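Local coordinates for protein tyrosine aminotransferase (PDB 4IX8) that probably transfers the amino group of tyrosine to 2-oxoglutarate, using pyridoxal 5'-phosphate as cofactor as related aminotransferases do, at residues A[129-134]-A[265-270]; A[209-214]-A[242-247]; A[269-274]-A[298-303]; A[273-278]-A[292-297]. All blocks are in the same frame, centred on the assembly; numbering follows the deposited sequence. Where two conformers were deposited one is given.

Interaction 1: A[129-134]-A[265-270]; sequences KSRQEA and VADFDT
Arg131 reaches from helix 129-133 across to the loop 265-270 and ends between two carboxylates. Arg131 NH2 gives the shortest of its bonds, 2.7 Å to Asp269 OD2, which lies near the guanidinium plane although the nitrogen stands well above the plane of the carboxylate. A weak second bond from Arg131 NE to Asp269 OD1, 3.3 Å long, makes this salt bridge two-pronged, with the two flat groups turned 46° apart. The remaining nitrogen, Arg131 NH1, holds Asp267 OD1 at 3.0 Å, again from above the carboxylate, and here the planes stand almost perpendicular, at 80°. The backbone of the loop passes over one face of the guanidinium, with Asp267 O and the Phe268 amide above it, while the aliphatic part of the arginine is covered too: Arg131 CD lies 3.6 Å from Phe268 N. This salt-bridge network pins the short helix to the long connection between strands 246-249 and 274-279 of the large aminotransferase domain, and Asp267 is also the centre of an inverse gamma turn there. The chain of Arg131 runs extended from CG to NE, which carries its charge the full distance to the loop. Nearer the helix, water 1 donates to both Arg131 O and Ala266 O, at 2.8 Å from each, and so ties backbone to backbone. Asp267 is positioned from behind: its OD2 accepts from Gln127 and forms a salt bridge with Arg229, which also makes a cation-pi contact with Phe268.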
loop_
_atom_site.group_PDB
_atom_site.type_symbol
_atom_site.label_atom_id
_atom_site.label_comp_id
_atom_site.label_asym_id
_atom_site.label_seq_id
_atom_site.Cartn_x
_atom_site.Cartn_y
_atom_site.Cartn_z
ATOM N N LYS A 129 1.108 10.747 -33.228
ATOM C CA LYS A 129 2.373 10.043 -33.050
ATOM C C LYS A 129 3.240 10.768 -32.027
ATOM O O LYS A 129 3.902 10.131 -31.211
ATOM C CB LYS A 129 3.126 9.896 -34.387
ATOM N N SER A 130 3.259 12.092 -32.085
ATOM C CA SER A 130 4.070 12.877 -31.156
ATOM C C SER A 130 3.570 12.776 -29.715
ATOM O O SER A 130 4.362 12.757 -28.777
ATOM C CB SER A 130 4.092 14.342 -31.592
ATOM O OG SER A 130 2.764 14.807 -31.756
ATOM N N ARG A 131 2.250 12.779 -29.551
ATOM C CA ARG A 131 1.623 12.618 -28.239
ATOM C C ARG A 131 1.884 11.214 -27.760
ATOM O O ARG A 131 2.146 10.982 -26.597
ATOM C CB ARG A 131 0.130 12.906 -28.302
ATOM C CG ARG A 131 -0.201 14.367 -28.420
ATOM C CD ARG A 131 -1.666 14.580 -28.774
ATOM N NE ARG A 131 -1.872 15.937 -29.288
ATOM C CZ ARG A 131 -3.030 16.408 -29.755
ATOM N NH1 ARG A 131 -4.104 15.631 -29.811
ATOM N NH2 ARG A 131 -3.099 17.647 -30.223
ATOM N N GLN A 132 1.809 10.266 -28.673
ATOM C CA GLN A 132 2.091 8.892 -28.321
ATOM C C GLN A 132 3.569 8.747 -27.943
ATOM O O GLN A 132 3.904 8.095 -26.960
ATOM C CB GLN A 132 1.735 7.976 -29.487
ATOM C CG GLN A 132 0.232 7.757 -29.689
ATOM C CD GLN A 132 -0.099 7.156 -31.050
ATOM O OE1 GLN A 132 0.784 6.787 -31.809
ATOM N NE2 GLN A 132 -1.372 7.076 -31.361
ATOM N N GLU A 133 4.454 9.398 -28.685
ATOM C CA GLU A 133 5.878 9.255 -28.421
ATOM C C GLU A 133 6.242 9.880 -27.080
ATOM O O GLU A 133 7.256 9.517 -26.494
ATOM C CB GLU A 133 6.712 9.882 -29.561
ATOM N N ALA A 134 5.396 10.774 -26.566
ATOM C CA ALA A 134 5.707 11.477 -25.307
ATOM C C ALA A 134 5.414 10.615 -24.096
ATOM O O ALA A 134 5.752 10.992 -22.978
ATOM C CB ALA A 134 4.955 12.735 -25.201
ATOM N N VAL A 265 -5.301 14.054 -20.189
ATOM C CA VAL A 265 -4.386 15.197 -20.219
ATOM C C VAL A 265 -3.178 14.842 -21.059
ATOM O O VAL A 265 -2.387 15.708 -21.442
ATOM C CB VAL A 265 -3.956 15.668 -18.790
ATOM C CG1 VAL A 265 -5.158 16.138 -18.024
ATOM C CG2 VAL A 265 -3.231 14.579 -18.034
ATOM N N ALA A 266 -3.036 13.562 -21.366
ATOM C CA ALA A 266 -1.995 13.091 -22.270
ATOM C C ALA A 266 -2.180 13.550 -23.720
ATOM O O ALA A 266 -1.188 13.629 -24.473
ATOM C CB ALA A 266 -1.942 11.591 -22.244
ATOM N N ASP A 267 -3.428 13.800 -24.126
ATOM C CA ASP A 267 -3.755 14.022 -25.551
ATOM C C ASP A 267 -3.619 15.475 -25.976
ATOM O O ASP A 267 -4.497 16.020 -26.639
ATOM C CB ASP A 267 -5.192 13.555 -25.825
ATOM C CG ASP A 267 -5.510 13.447 -27.295
ATOM O OD1 ASP A 267 -4.576 13.212 -28.085
ATOM O OD2 ASP A 267 -6.702 13.620 -27.651
ATOM N N PHE A 268 -2.489 16.085 -25.640
ATOM C CA PHE A 268 -2.260 17.497 -25.920
ATOM C C PHE A 268 -0.821 17.748 -26.250
ATOM O O PHE A 268 0.071 17.029 -25.814
ATOM C CB PHE A 268 -2.644 18.365 -24.724
ATOM C CG PHE A 268 -4.125 18.464 -24.497
ATOM C CD1 PHE A 268 -4.866 19.483 -25.099
ATOM C CD2 PHE A 268 -4.783 17.544 -23.690
ATOM C CE1 PHE A 268 -6.237 19.583 -24.902
ATOM C CE2 PHE A 268 -6.155 17.639 -23.477
ATOM C CZ PHE A 268 -6.884 18.658 -24.092
ATOM N N ASP A 269 -0.612 18.801 -27.015
ATOM C CA ASP A 269 0.724 19.229 -27.350
ATOM C C ASP A 269 1.070 20.361 -26.414
ATOM O O ASP A 269 0.659 21.495 -26.626
ATOM C CB ASP A 269 0.794 19.662 -28.803
ATOM C CG ASP A 269 0.338 18.581 -29.720
ATOM O OD1 ASP A 269 1.011 17.525 -29.733
ATOM O OD2 ASP A 269 -0.682 18.783 -30.415
ATOM N N THR A 270 1.778 20.024 -25.345
ATOM C CA THR A 270 2.107 20.984 -24.314
ATOM C C THR A 270 3.329 20.551 -23.547
ATOM O O THR A 270 3.572 19.353 -23.402
ATOM C CB THR A 270 0.959 21.149 -23.333
ATOM O OG1 THR A 270 1.335 22.093 -22.327
ATOM C CG2 THR A 270 0.621 19.835 -22.663
HETATM O O HOH W 1 1.440 12.788 -24.535
#

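Interaction 2: A[209-214]-A[242-247]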
loop_
_atom_site.group_PDB
_atom_site.type_symbol
_atom_site.label_atom_id
_atom_site.label_comp_id
_atom_site.label_asym_id
_atom_site.label_seq_id
_atom_site.Cartn_x
_atom_site.Cartn_y
_atom_site.Cartn_z
ATOM N N SER A 209 3.064 31.257 -3.484
ATOM C CA SER A 209 4.428 30.765 -3.617
ATOM C C SER A 209 4.585 29.364 -3.088
ATOM O O SER A 209 5.531 28.666 -3.453
ATOM C CB SER A 209 5.410 31.725 -2.889
ATOM O OG SER A 209 5.048 31.901 -1.522
ATOM N N HIS A 210 3.646 28.925 -2.255
ATOM C CA HIS A 210 3.730 27.572 -1.682
ATOM C C HIS A 210 2.832 26.572 -2.396
ATOM O O HIS A 210 2.737 25.440 -1.968
ATOM C CB HIS A 210 3.349 27.584 -0.217
ATOM C CG HIS A 210 4.305 28.311 0.655
ATOM N ND1 HIS A 210 5.647 28.036 0.679
ATOM C CD2 HIS A 210 4.116 29.323 1.525
ATOM C CE1 HIS A 210 6.245 28.841 1.531
ATOM N NE2 HIS A 210 5.334 29.619 2.070
ATOM N N THR A 211 2.151 26.992 -3.461
ATOM C CA THR A 211 1.251 26.103 -4.194
ATOM C C THR A 211 2.075 25.216 -5.133
ATOM O O THR A 211 2.765 25.744 -5.992
ATOM C CB THR A 211 0.237 26.911 -5.049
ATOM O OG1 THR A 211 -0.546 27.793 -4.237
ATOM C CG2 THR A 211 -0.654 26.033 -5.794
ATOM N N LYS A 212 1.951 23.894 -5.039
ATOM C CA LYS A 212 2.840 22.975 -5.754
ATOM C C LYS A 212 2.206 22.142 -6.850
ATOM O O LYS A 212 2.916 21.527 -7.630
ATOM C CB LYS A 212 3.526 22.020 -4.766
ATOM C CG LYS A 212 4.434 22.747 -3.788
ATOM C CD LYS A 212 5.623 23.429 -4.470
ATOM C CE LYS A 212 6.044 24.704 -3.742
ATOM N NZ LYS A 212 6.901 24.434 -2.564
ATOM N N ALA A 213 0.882 22.093 -6.916
ATOM C CA ALA A 213 0.222 21.270 -7.913
ATOM C C ALA A 213 -1.246 21.649 -8.044
ATOM O O ALA A 213 -1.811 22.311 -7.186
ATOM C CB ALA A 213 0.361 19.777 -7.549
ATOM N N PHE A 214 -1.826 21.251 -9.165
ATOM C CA PHE A 214 -3.247 21.362 -9.439
ATOM C C PHE A 214 -3.753 19.946 -9.683
ATOM O O PHE A 214 -3.265 19.281 -10.578
ATOM C CB PHE A 214 -3.487 22.215 -10.659
ATOM C CG PHE A 214 -4.896 22.669 -10.824
ATOM C CD1 PHE A 214 -5.779 21.947 -11.596
ATOM C CD2 PHE A 214 -5.327 23.845 -10.261
ATOM C CE1 PHE A 214 -7.099 22.374 -11.766
ATOM C CE2 PHE A 214 -6.621 24.279 -10.436
ATOM C CZ PHE A 214 -7.509 23.542 -11.195
ATOM N N HIS A 242 0.301 29.522 -14.361
ATOM C CA HIS A 242 0.743 29.545 -12.976
ATOM C C HIS A 242 1.985 28.686 -12.703
ATOM O O HIS A 242 2.494 28.670 -11.586
ATOM C CB HIS A 242 -0.414 29.125 -12.098
ATOM C CG HIS A 242 -1.539 30.093 -12.143
ATOM N ND1 HIS A 242 -1.541 31.250 -11.393
ATOM C CD2 HIS A 242 -2.661 30.133 -12.898
ATOM C CE1 HIS A 242 -2.631 31.947 -11.664
ATOM N NE2 HIS A 242 -3.325 31.294 -12.576
ATOM N N GLN A 243 2.467 27.975 -13.722
ATOM C CA GLN A 243 3.700 27.190 -13.621
ATOM C C GLN A 243 3.681 26.184 -12.477
ATOM O O GLN A 243 4.646 26.080 -11.692
ATOM C CB GLN A 243 4.913 28.117 -13.495
ATOM C CG GLN A 243 5.274 28.819 -14.814
ATOM C CD GLN A 243 6.445 29.771 -14.655
ATOM O OE1 GLN A 243 7.524 29.363 -14.245
ATOM N NE2 GLN A 243 6.233 31.048 -14.953
ATOM N N ILE A 244 2.595 25.415 -12.417
ATOM C CA ILE A 244 2.498 24.290 -11.515
ATOM C C ILE A 244 2.136 23.067 -12.325
ATOM O O ILE A 244 1.407 23.188 -13.314
ATOM C CB ILE A 244 1.443 24.535 -10.442
ATOM C CG1 ILE A 244 0.127 24.988 -11.090
ATOM C CG2 ILE A 244 1.936 25.602 -9.454
ATOM C CD1 ILE A 244 -1.012 25.180 -10.090
ATOM N N PRO A 245 2.612 21.885 -11.905
ATOM C CA PRO A 245 2.304 20.618 -12.570
ATOM C C PRO A 245 0.851 20.209 -12.381
ATOM O O PRO A 245 0.223 20.627 -11.416
ATOM C CB PRO A 245 3.222 19.622 -11.875
ATOM C CG PRO A 245 3.420 20.216 -10.520
ATOM C CD PRO A 245 3.510 21.693 -10.765
ATOM N N LEU A 246 0.342 19.423 -13.319
ATOM C CA LEU A 246 -1.019 18.957 -13.300
ATOM C C LEU A 246 -1.081 17.485 -12.986
ATOM O O LEU A 246 -0.485 16.669 -13.707
ATOM C CB LEU A 246 -1.662 19.237 -14.657
ATOM C CG LEU A 246 -3.093 18.753 -14.905
ATOM C CD1 LEU A 246 -4.063 19.356 -13.910
ATOM C CD2 LEU A 246 -3.562 19.109 -16.348
ATOM N N ILE A 247 -1.810 17.135 -11.921
ATOM C CA ILE A 247 -2.034 15.739 -11.549
ATOM C C ILE A 247 -3.480 15.377 -11.908
ATOM O O ILE A 247 -4.400 16.030 -11.455
ATOM C CB ILE A 247 -1.811 15.498 -10.046
ATOM C CG1 ILE A 247 -0.406 15.945 -9.643
ATOM C CG2 ILE A 247 -2.077 14.054 -9.689
ATOM C CD1 ILE A 247 -0.155 15.918 -8.169
#
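Ile244 CD1 touches Phe214 CB at 3.9 Å, and beyond that CB the phenylalanine leaves the contact side by side with Leu246. Its CG is set anti to the backbone N (chi1 -165°), and the ring consequently extends beside the leucine, the two side chains pointing the same way. Along the ring, Phe214 CD1 meets Leu246 CD1 at 3.9 Å, the methyl lying at the ring edge near its plane. Beyond the two segments the ring stacks on Tyr188 and meets Phe238 and Cys239 of helix 229-242, so that its far end belongs to the packing between helix and sheet. Leu246 CD1 also sits close to Phe214 O, which accepts from Ile247 N at 2.9 Å. Phe214 N donates to Pro245 O over 3.1 Å, nearly along the C=O axis, so the two bonds of Phe214 flank Leu246, as in parallel pairing. On the opposite face of the sheet Ala213 CB packs against Ile247 CD1, 3.9 Å away. Pro245 CD lies 3.2 Å from Lys212 O. Arg38 and Ile40 of the second subunit pack on Ile244 and Pro245, respectively. Before these residues, Gln243 with its positive phi ends helix 229-242 in a Schellman motif, turning the chain back toward the sheet. The parallel bridge Phe214-Leu246 and the intervening helix form the beta-alpha-beta crossover of strands 211-217 and 246-249, a repeating element of the large domain in fold-type I pyridoxal-phosphate enzymes.

Interaction 3: A[269-274]-A[298-303]; sequences DTNVPR and DPMNVA
Asn271 and Pro299 approach to 5.6 Å between their CA atoms, and Pro273 and Asp298 to 4.6 Å, without any direct hydrogen bond between the segments. Residues 298-301 form a type I beta turn closed by Asn301 N to Asp298 O, while in 269-274 the hydroxyl of Thr270 accepts from Val272 N in an ST turn. Water 2 bridges the two backbones: it donates to Asn271 O and accepts from Met300 N, 2.7 Å away. The amide of Asn271 is met by Met300, with Asn271 CG 3.4 Å from Met300 CG, and Pro299 CB approaches Asn271 OD1. The ST turn leads into strand 274-279, and the beta turn follows the antiparallel strand 292-297, before helix 304-313 starts with Ala303 at its N-cap position. Asp298 organises this exit: its OD1 accepts from Val302 N with the syn lone pair, and Asp298 OD2 accepts from Ala303 N at 2.8 Å. Pro273 CG packs on Val302 CG2 at 3.4 Å, the two side chains crossing at about a right angle, and Phe37 of the second subunit covers both. Arg274 folds back, bent at chi2 and chi3 (chi3 -73°), which returns Arg274 NE to Val272 O, 2.9 Å away, and brings the guanidinium under Thr270 CG2, which lies over its centre. NH2 then meets Pro299 CD edge-on, and NH1 is held by Val265 O.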
loop_
_atom_site.group_PDB
_atom_site.type_symbol
_atom_site.label_atom_id
_atom_site.label_comp_id
_atom_site.label_asym_id
_atom_site.label_seq_id
_atom_site.Cartn_x
_atom_site.Cartn_y
_atom_site.Cartn_z
ATOM N N ASP A 269 -0.612 18.801 -27.015
ATOM C CA ASP A 269 0.724 19.229 -27.350
ATOM C C ASP A 269 1.070 20.361 -26.414
ATOM O O ASP A 269 0.659 21.495 -26.626
ATOM C CB ASP A 269 0.794 19.662 -28.803
ATOM C CG ASP A 269 0.338 18.581 -29.720
ATOM O OD1 ASP A 269 1.011 17.525 -29.733
ATOM O OD2 ASP A 269 -0.682 18.783 -30.415
ATOM N N THR A 270 1.778 20.024 -25.345
ATOM C CA THR A 270 2.107 20.984 -24.314
ATOM C C THR A 270 3.329 20.551 -23.547
ATOM O O THR A 270 3.572 19.353 -23.402
ATOM C CB THR A 270 0.959 21.149 -23.333
ATOM O OG1 THR A 270 1.335 22.093 -22.327
ATOM C CG2 THR A 270 0.621 19.835 -22.663
ATOM N N ASN A 271 4.060 21.514 -23.001
ATOM C CA ASN A 271 5.209 21.194 -22.156
ATOM C C ASN A 271 4.874 21.298 -20.672
ATOM O O ASN A 271 5.744 21.143 -19.819
ATOM C CB ASN A 271 6.385 22.098 -22.500
ATOM C CG ASN A 271 6.759 21.994 -23.943
ATOM O OD1 ASN A 271 6.841 20.895 -24.498
ATOM N ND2 ASN A 271 6.908 23.133 -24.589
ATOM N N VAL A 272 3.614 21.562 -20.359
ATOM C CA VAL A 272 3.173 21.503 -18.974
ATOM C C VAL A 272 3.391 20.092 -18.456
ATOM O O VAL A 272 2.996 19.136 -19.104
ATOM C CB VAL A 272 1.721 21.869 -18.840
ATOM C CG1 VAL A 272 1.226 21.644 -17.405
ATOM C CG2 VAL A 272 1.544 23.299 -19.251
ATOM N N PRO A 273 4.103 19.942 -17.339
ATOM C CA PRO A 273 4.286 18.581 -16.823
ATOM C C PRO A 273 2.965 18.009 -16.272
ATOM O O PRO A 273 2.314 18.697 -15.509
ATOM C CB PRO A 273 5.288 18.762 -15.683
ATOM C CG PRO A 273 5.758 20.160 -15.763
ATOM C CD PRO A 273 4.719 20.943 -16.455
ATOM N N ARG A 274 2.627 16.777 -16.607
ATOM C CA ARG A 274 1.386 16.141 -16.173
ATOM C C ARG A 274 1.664 14.786 -15.574
ATOM O O ARG A 274 2.373 13.992 -16.175
ATOM C CB ARG A 274 0.447 15.957 -17.350
ATOM C CG ARG A 274 -0.177 17.214 -17.844
ATOM C CD ARG A 274 -0.354 17.185 -19.342
ATOM N NE ARG A 274 0.922 17.333 -20.053
ATOM C CZ ARG A 274 1.174 16.828 -21.264
ATOM N NH1 ARG A 274 0.265 16.110 -21.914
ATOM N NH2 ARG A 274 2.343 17.024 -21.829
ATOM N N ASP A 298 6.400 14.832 -19.566
ATOM C CA ASP A 298 7.226 15.995 -19.274
ATOM C C ASP A 298 8.210 16.162 -20.427
ATOM O O ASP A 298 9.347 15.713 -20.355
ATOM C CB ASP A 298 7.912 15.747 -17.928
ATOM C CG ASP A 298 8.911 16.832 -17.546
ATOM O OD1 ASP A 298 8.736 17.999 -18.013
ATOM O OD2 ASP A 298 9.841 16.502 -16.759
ATOM N N PRO A 299 7.744 16.731 -21.541
ATOM C CA PRO A 299 8.567 16.765 -22.760
ATOM C C PRO A 299 9.834 17.591 -22.666
ATOM O O PRO A 299 10.770 17.243 -23.353
ATOM C CB PRO A 299 7.620 17.361 -23.805
ATOM C CG PRO A 299 6.266 16.979 -23.310
ATOM C CD PRO A 299 6.343 17.105 -21.817
ATOM N N MET A 300 9.833 18.673 -21.890
ATOM C CA MET A 300 11.018 19.522 -21.734
ATOM C C MET A 300 11.832 19.088 -20.535
ATOM O O MET A 300 12.782 19.760 -20.179
ATOM C CB MET A 300 10.631 20.999 -21.579
ATOM C CG MET A 300 9.986 21.623 -22.802
ATOM S SD MET A 300 10.955 21.422 -24.336
ATOM C CE MET A 300 12.477 22.310 -23.958
ATOM N N ASN A 301 11.491 17.949 -19.929
ATOM C CA ASN A 301 12.224 17.476 -18.747
ATOM C C ASN A 301 12.435 18.564 -17.665
ATOM O O ASN A 301 13.567 18.825 -17.262
ATOM C CB ASN A 301 13.594 16.901 -19.160
ATOM C CG ASN A 301 14.256 16.062 -18.048
ATOM O OD1 ASN A 301 13.579 15.461 -17.223
ATOM N ND2 ASN A 301 15.576 16.008 -18.046
ATOM N N VAL A 302 11.341 19.155 -17.162
ATOM C CA VAL A 302 11.408 20.133 -16.058
ATOM C C VAL A 302 11.033 19.499 -14.716
ATOM O O VAL A 302 11.091 20.155 -13.676
ATOM C CB VAL A 302 10.481 21.349 -16.286
ATOM C CG1 VAL A 302 10.876 22.064 -17.554
ATOM C CG2 VAL A 302 9.013 20.931 -16.336
ATOM N N ALA A 303 10.670 18.226 -14.734
ATOM C CA ALA A 303 10.202 17.591 -13.514
ATOM C C ALA A 303 10.924 16.289 -13.244
ATOM O O ALA A 303 10.401 15.438 -12.537
ATOM C CB ALA A 303 8.701 17.351 -13.588
HETATM O O HOH W 2 8.094 19.281 -19.980
#

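Interaction 4: A[273-278]-A[292-297]; sequences PRLILG and GWSILI
Strands 274-278 and 292-297 run antiparallel, 160° between their directions, joined by six backbone hydrogen bonds in the hydrogen-bonded pairs Arg274-Ile297, Ile276-Ile295 and Gly278-Trp293. At the last of these, the Trp293 ring lies with one face over the backbone of Gly278, whose C is 3.6 Å from Trp293 NE1. Here CG of the tryptophan sits between its backbone N and carbonyl carbon (chi1 56°), which folds the indole back across the neighbouring strand. Gly278 CA makes an off-centre CH-pi contact with the five-membered ring of Trp293, 4.3 Å from its centroid. On the sheet face that carries Trp293, Ile276 CD1 and Ile297 CD1 meet at 3.8 Å, crossing obliquely, and Ile297 CG2 lies over one face of the Arg274 guanidinium, 3.6 Å from NH2. Trp122 covers Ile276 and Ile295, Ala266 reaches Ile297, and Val118 and Tyr121 back the indole. The pair belongs to the mixed central sheet of the large domain, in which 274-279 pairs in parallel with 246-249 along its other edge; strand 292-297, antiparallel to these, is the reversed strand of the fold-type I sheet. The other face carries Leu275, Leu277, Ser294 and Leu296. Leu277 CD2 touches Ser294 CB at 3.6 Å, and Leu275 CD1 packs on Leu296 CB at 4.0 Å, while helix 145-157 covers both leucines of strand 274-278 and helix 304-313 covers Leu275 and Leu296.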
loop_
_atom_site.group_PDB
_atom_site.type_symbol
_atom_site.label_atom_id
_atom_site.label_comp_id
_atom_site.label_asym_id
_atom_site.label_seq_id
_atom_site.Cartn_x
_atom_site.Cartn_y
_atom_site.Cartn_z
ATOM N N PRO A 273 4.103 19.942 -17.339
ATOM C CA PRO A 273 4.286 18.581 -16.823
ATOM C C PRO A 273 2.965 18.009 -16.272
ATOM O O PRO A 273 2.314 18.697 -15.509
ATOM C CB PRO A 273 5.288 18.762 -15.683
ATOM C CG PRO A 273 5.758 20.160 -15.763
ATOM C CD PRO A 273 4.719 20.943 -16.455
ATOM N N ARG A 274 2.627 16.777 -16.607
ATOM C CA ARG A 274 1.386 16.141 -16.173
ATOM C C ARG A 274 1.664 14.786 -15.574
ATOM O O ARG A 274 2.373 13.992 -16.175
ATOM C CB ARG A 274 0.447 15.957 -17.350
ATOM C CG ARG A 274 -0.177 17.214 -17.844
ATOM C CD ARG A 274 -0.354 17.185 -19.342
ATOM N NE ARG A 274 0.922 17.333 -20.053
ATOM C CZ ARG A 274 1.174 16.828 -21.264
ATOM N NH1 ARG A 274 0.265 16.110 -21.914
ATOM N NH2 ARG A 274 2.343 17.024 -21.829
ATOM N N LEU A 275 1.053 14.488 -14.435
ATOM C CA LEU A 275 1.159 13.143 -13.851
ATOM C C LEU A 275 -0.237 12.484 -13.853
ATOM O O LEU A 275 -1.170 12.924 -13.187
ATOM C CB LEU A 275 1.735 13.204 -12.437
ATOM C CG LEU A 275 2.037 11.879 -11.750
ATOM C CD1 LEU A 275 3.272 11.244 -12.337
ATOM C CD2 LEU A 275 2.130 12.025 -10.208
ATOM N N ILE A 276 -0.368 11.435 -14.631
ATOM C CA ILE A 276 -1.629 10.742 -14.805
ATOM C C ILE A 276 -1.668 9.549 -13.883
ATOM O O ILE A 276 -0.743 8.756 -13.884
ATOM C CB ILE A 276 -1.781 10.288 -16.225
ATOM C CG1 ILE A 276 -1.741 11.504 -17.136
ATOM C CG2 ILE A 276 -3.063 9.525 -16.408
ATOM C CD1 ILE A 276 -1.763 11.182 -18.556
ATOM N N LEU A 277 -2.739 9.433 -13.100
ATOM C CA LEU A 277 -2.960 8.287 -12.204
ATOM C C LEU A 277 -4.068 7.461 -12.826
ATOM O O LEU A 277 -5.058 8.011 -13.282
ATOM C CB LEU A 277 -3.338 8.743 -10.794
ATOM C CG LEU A 277 -2.491 9.919 -10.272
ATOM C CD1 LEU A 277 -2.843 10.257 -8.847
ATOM C CD2 LEU A 277 -0.999 9.588 -10.373
ATOM N N GLY A 278 -3.891 6.142 -12.874
ATOM C CA GLY A 278 -4.857 5.261 -13.497
ATOM C C GLY A 278 -4.574 3.849 -13.075
ATOM O O GLY A 278 -3.707 3.638 -12.225
ATOM N N GLY A 292 -2.059 -0.200 -9.460
ATOM C CA GLY A 292 -2.386 0.995 -10.218
ATOM C C GLY A 292 -1.064 1.549 -10.714
ATOM O O GLY A 292 -0.033 0.911 -10.568
ATOM N N TRP A 293 -1.075 2.738 -11.281
ATOM C CA TRP A 293 0.132 3.316 -11.803
ATOM C C TRP A 293 0.076 4.815 -11.915
ATOM O O TRP A 293 -0.997 5.395 -11.842
ATOM C CB TRP A 293 0.411 2.748 -13.180
ATOM C CG TRP A 293 -0.731 2.903 -14.222
ATOM C CD1 TRP A 293 -1.103 4.043 -14.881
ATOM C CD2 TRP A 293 -1.574 1.855 -14.747
ATOM N NE1 TRP A 293 -2.150 3.777 -15.747
ATOM C CE2 TRP A 293 -2.440 2.443 -15.697
ATOM C CE3 TRP A 293 -1.681 0.494 -14.502
ATOM C CZ2 TRP A 293 -3.421 1.717 -16.376
ATOM C CZ3 TRP A 293 -2.665 -0.239 -15.205
ATOM C CH2 TRP A 293 -3.507 0.377 -16.119
ATOM N N SER A 294 1.240 5.426 -12.138
ATOM C CA SER A 294 1.344 6.834 -12.451
ATOM C C SER A 294 2.220 6.946 -13.702
ATOM O O SER A 294 3.177 6.190 -13.871
ATOM C CB SER A 294 1.933 7.648 -11.268
ATOM O OG SER A 294 3.321 7.370 -11.108
ATOM N N ILE A 295 1.875 7.896 -14.566
ATOM C CA ILE A 295 2.612 8.170 -15.803
ATOM C C ILE A 295 2.962 9.644 -15.881
ATOM O O ILE A 295 2.064 10.480 -15.985
ATOM C CB ILE A 295 1.793 7.853 -17.048
ATOM C CG1 ILE A 295 1.228 6.434 -16.977
ATOM C CG2 ILE A 295 2.624 8.047 -18.320
ATOM C CD1 ILE A 295 0.255 6.110 -18.075
ATOM N N LEU A 296 4.262 9.955 -15.904
ATOM C CA LEU A 296 4.711 11.339 -16.015
ATOM C C LEU A 296 4.955 11.684 -17.477
ATOM O O LEU A 296 5.637 10.952 -18.166
ATOM C CB LEU A 296 5.997 11.564 -15.211
ATOM C CG LEU A 296 6.555 13.007 -15.284
ATOM C CD1 LEU A 296 5.666 13.962 -14.585
ATOM C CD2 LEU A 296 7.922 13.062 -14.691
ATOM N N ILE A 297 4.369 12.779 -17.941
ATOM C CA ILE A 297 4.587 13.292 -19.289
ATOM C C ILE A 297 5.149 14.698 -19.157
ATOM O O ILE A 297 4.479 15.626 -18.682
ATOM C CB ILE A 297 3.305 13.305 -20.114
ATOM C CG1 ILE A 297 2.649 11.911 -20.101
ATOM C CG2 ILE A 297 3.596 13.710 -21.562
ATOM C CD1 ILE A 297 1.242 11.869 -20.695
#

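Interactions 2 and 4 are buried and rest on strand pairing within one sheet, parallel in the first and antiparallel in the second; strands 246-249 and 274-279 are adjacent, so a probable hydrogen bond from Leu275 N to Leu246 O joins the two. Interactions 1 and 3 are partly exposed loop contacts near the periphery of the chain: interaction 1 rests on salt bridges, interaction 3 largely on apolar packing, and each has a bridging water. In the core, by contrast, backbone bonds and hydrocarbon contacts do the work. Interactions 3 and 4 share Arg274. The second subunit packs on interactions 2 and 3, and barely on 4, but does not touch 1.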